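Long-range contact in D-methionine-binding lipoprotein MetQ (Escherichia coli, PDB 4YAH), which binds methionine as the substrate-binding lipoprotein of an ATP-driven D-methionine permease: residues A[104-109]-A[229-234]. Numbering follows the deposited sequence.
Sequences VAVGNT and NLIVTR. With MET (methionine), chain B.
Val104 and Thr233 form a hydrogen-bonded antiparallel pair, each N bonded to the other's O at 2.9 Å, in the mixed sheet of one lobe of this type II periplasmic-binding-protein fold. Farther along, the pairing passes through a beta bulge: Val106 and Gly107 together face Ile231, whose O accepts from Val106 N (2.8 Å, nearly straight at 175°) and whose N donates to Gly107 O. Glycine suits the bulge because its phi of 169° is one that residues with a CB rarely adopt.

Val106 packs between strand 229-234 and helix 241-250. CB itself stays back, 4.2 Å from Ile231 O; CG2, the branch between the backbone N and the carbonyl carbon, comes to 3.4 Å of that oxygen and to 3.7 Å of Ile231 CG2. CG1 reaches Thr233 OG1 at 3.6 Å, and Val243 and Val247 of the helix complete the packing. Thr233, beta-branched as suits a strand, divides its branches: methyl CG2 lies against both Val106 methyls, and the hydroxyl, turned by a chi1 of 68°, donates to Arg234 O. With an alanine in place of Thr233, Arg234 O would probably lose its hydroxyl donor and a gap would open beside the Val106 methyls.

On the opposite face, the single methyl of Ala105, at an exposed position, rests against both methyls of buried Leu230. Toward the ligand, Thr109 CG2 packs on Ile231 CG1, whereas OG1 shares a water with Leu230 O. Asn229, its backbone O taking Thr109 N, turns its amide to bound methionine, OD1 accepting from the ligand N and ND2 donating to its carboxylate O at 2.9 Å.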
ATOM      1  N   VAL A 104      11.864 -11.857   2.951  1.00 19.70           N
ATOM      2  CA  VAL A 104      10.806 -12.823   2.734  1.00 21.26           C
ATOM      3  C   VAL A 104       9.549 -12.469   3.518  1.00 19.78           C
ATOM      4  O   VAL A 104       9.605 -11.848   4.593  1.00 17.82           O
ATOM      5  CB  VAL A 104      11.246 -14.251   3.115  1.00 21.45           C
ATOM      6  CG1 VAL A 104      12.414 -14.705   2.247  1.00 22.64           C
ATOM      7  CG2 VAL A 104      11.604 -14.331   4.575  1.00 20.93           C
ATOM      8  N   ALA A 105       8.409 -12.863   2.948  1.00 15.82           N
ATOM      9  CA  ALA A 105       7.124 -12.682   3.594  1.00 17.02           C
ATOM     10  C   ALA A 105       6.902 -13.760   4.637  1.00 15.54           C
ATOM     11  O   ALA A 105       7.129 -14.938   4.367  1.00 18.17           O
ATOM     12  CB  ALA A 105       6.009 -12.728   2.556  1.00 18.13           C
ATOM     13  N   VAL A 106       6.432 -13.361   5.813  1.00 15.64           N
ATOM     14  CA  VAL A 106       6.144 -14.294   6.887  1.00 14.53           C
ATOM     15  C   VAL A 106       4.681 -14.259   7.288  1.00 17.99           C
ATOM     16  O   VAL A 106       4.270 -14.927   8.232  1.00 19.54           O
ATOM     17  CB  VAL A 106       7.031 -14.021   8.142  1.00 17.35           C
ATOM     18  CG1 VAL A 106       8.510 -14.245   7.798  1.00 19.25           C
ATOM     19  CG2 VAL A 106       6.813 -12.615   8.695  1.00 16.33           C
ATOM     20  N   GLY A 107       3.866 -13.511   6.549  1.00 17.26           N
ATOM     21  CA  GLY A 107       2.449 -13.482   6.836  1.00 16.53           C
ATOM     22  C   GLY A 107       1.741 -12.382   6.060  1.00 14.77           C
ATOM     23  O   GLY A 107       2.351 -11.342   5.791  1.00 15.34           O
ATOM     24  N   ASN A 108       0.473 -12.623   5.719  1.00 15.19           N
ATOM     25  CA  ASN A 108      -0.379 -11.618   5.084  1.00 14.90           C
ATOM     26  C   ASN A 108      -1.059 -10.730   6.097  1.00 16.61           C
ATOM     27  O   ASN A 108      -1.404 -11.175   7.179  1.00 16.17           O
ATOM     28  CB  ASN A 108      -1.471 -12.275   4.240  1.00 14.85           C
ATOM     29  CG  ASN A 108      -0.930 -13.091   3.115  1.00 14.16           C
ATOM     30  OD1 ASN A 108       0.201 -12.906   2.671  1.00 15.95           O
ATOM     31  ND2 ASN A 108      -1.760 -14.003   2.615  1.00 18.86           N
ATOM     32  N   THR A 109      -1.316  -9.486   5.711  1.00 16.86           N
ATOM     33  CA  THR A 109      -2.103  -8.586   6.537  1.00 17.67           C
ATOM     34  C   THR A 109      -3.404  -8.296   5.785  1.00 17.21           C
ATOM     35  O   THR A 109      -4.268  -9.182   5.714  1.00 17.36           O
ATOM     36  CB  THR A 109      -1.305  -7.306   6.901  1.00 16.99           C
ATOM     37  OG1 THR A 109      -0.893  -6.618   5.713  1.00 17.44           O
ATOM     38  CG2 THR A 109      -0.054  -7.672   7.730  1.00 19.02           C
ATOM     39  N   ASN A 229      -1.129  -7.034   1.501  1.00 15.44           N
ATOM     40  CA  ASN A 229       0.084  -6.555   2.151  1.00 16.75           C
ATOM     41  C   ASN A 229       0.670  -7.679   3.019  1.00 16.13           C
ATOM     42  O   ASN A 229      -0.011  -8.662   3.322  1.00 14.86           O
ATOM     43  CB  ASN A 229      -0.205  -5.299   2.991  1.00 16.53           C
ATOM     44  CG  ASN A 229      -0.366  -4.040   2.149  1.00 15.42           C
ATOM     45  OD1 ASN A 229      -0.112  -2.940   2.631  1.00 16.62           O
ATOM     46  ND2 ASN A 229      -0.825  -4.192   0.898  1.00 18.23           N
ATOM     47  N   LEU A 230       1.910  -7.476   3.468  1.00 14.70           N
ATOM     48  CA  LEU A 230       2.725  -8.531   4.062  1.00 12.02           C
ATOM     49  C   LEU A 230       3.465  -8.033   5.287  1.00 16.13           C
ATOM     50  O   LEU A 230       3.794  -6.852   5.388  1.00 16.98           O
ATOM     51  CB  LEU A 230       3.764  -9.025   3.058  1.00 14.99           C
ATOM     52  CG  LEU A 230       3.271  -9.401   1.665  1.00 16.31           C
ATOM     53  CD1 LEU A 230       4.468  -9.495   0.736  1.00 16.77           C
ATOM     54  CD2 LEU A 230       2.521 -10.710   1.721  1.00 16.48           C
ATOM     55  N   ILE A 231       3.757  -8.961   6.191  1.00 14.75           N
ATOM     56  CA  ILE A 231       4.802  -8.778   7.196  1.00 14.82           C
ATOM     57  C   ILE A 231       6.016  -9.442   6.586  1.00 16.07           C
ATOM     58  O   ILE A 231       5.923 -10.582   6.084  1.00 14.76           O
ATOM     59  CB  ILE A 231       4.434  -9.400   8.541  1.00 16.47           C
ATOM     60  CG1 ILE A 231       3.202  -8.693   9.103  1.00 20.86           C
ATOM     61  CG2 ILE A 231       5.599  -9.267   9.547  1.00 16.19           C
ATOM     62  CD1 ILE A 231       2.449  -9.474  10.155  1.00 20.79           C
ATOM     63  N   VAL A 232       7.122  -8.703   6.562  1.00 14.30           N
ATOM     64  CA  VAL A 232       8.337  -9.107   5.888  1.00 13.88           C
ATOM     65  C   VAL A 232       9.531  -9.031   6.830  1.00 15.01           C
ATOM     66  O   VAL A 232       9.647  -8.087   7.618  1.00 16.89           O
ATOM     67  CB  VAL A 232       8.580  -8.222   4.673  1.00 16.52           C
ATOM     68  CG1 VAL A 232       9.906  -8.499   4.039  1.00 16.74           C
ATOM     69  CG2 VAL A 232       7.483  -8.457   3.659  1.00 14.08           C
ATOM     70  N   THR A 233      10.410 -10.029   6.726  1.00 16.31           N
ATOM     71  CA  THR A 233      11.653 -10.075   7.500  1.00 16.92           C
ATOM     72  C   THR A 233      12.816 -10.343   6.570  1.00 15.95           C
ATOM     73  O   THR A 233      12.632 -10.516   5.371  1.00 18.04           O
ATOM     74  CB  THR A 233      11.649 -11.178   8.571  1.00 17.77           C
ATOM     75  OG1 THR A 233      11.672 -12.464   7.932  1.00 20.28           O
ATOM     76  CG2 THR A 233      10.436 -11.071   9.469  1.00 19.02           C
ATOM     77  N   ARG A 234      14.018 -10.430   7.136  1.00 15.35           N
ATOM     78  CA  ARG A 234      15.148 -10.940   6.378  1.00 18.93           C
ATOM     79  C   ARG A 234      15.036 -12.461   6.316  1.00 19.78           C
ATOM     80  O   ARG A 234      14.340 -13.078   7.115  1.00 18.57           O
ATOM     81  CB  ARG A 234      16.479 -10.538   7.015  1.00 20.23           C
ATOM     82  CG  ARG A 234      16.744  -9.035   7.056  1.00 22.21           C
ATOM     83  CD  ARG A 234      18.078  -8.759   7.735  1.00 28.89           C
ATOM     84  NE  ARG A 234      18.079  -9.324   9.077  1.00 24.33           N
ATOM     85  CZ  ARG A 234      17.540  -8.743  10.145  1.00 22.99           C
ATOM     86  NH1 ARG A 234      16.961  -7.545  10.051  1.00 20.80           N
ATOM     87  NH2 ARG A 234      17.578  -9.365  11.315  1.00 28.15           N
TER
HETATM   88  N   MET B 301      -0.418  -0.313   1.578  1.00 16.33           N
HETATM   89  CA  MET B 301      -0.025  -0.159   0.177  1.00 16.55           C
HETATM   90  C   MET B 301      -1.126  -0.686  -0.712  1.00 17.10           C
HETATM   91  O   MET B 301      -1.588  -1.807  -0.473  1.00 17.75           O
HETATM   92  CB  MET B 301       1.279  -0.909  -0.110  1.00 18.12           C
HETATM   93  CG  MET B 301       1.864  -0.651  -1.490  1.00 15.74           C
HETATM   94  SD  MET B 301       3.395  -1.549  -1.819  1.00 15.65           S
HETATM   95  CE  MET B 301       4.546  -0.608  -0.817  1.00 16.05           C
HETATM   96  OXT MET B 301      -1.534  -0.008  -1.676  1.00 18.27           O
HETATM   97  O   HOH W   1       1.498  -5.062   6.035  1.00 19.94           O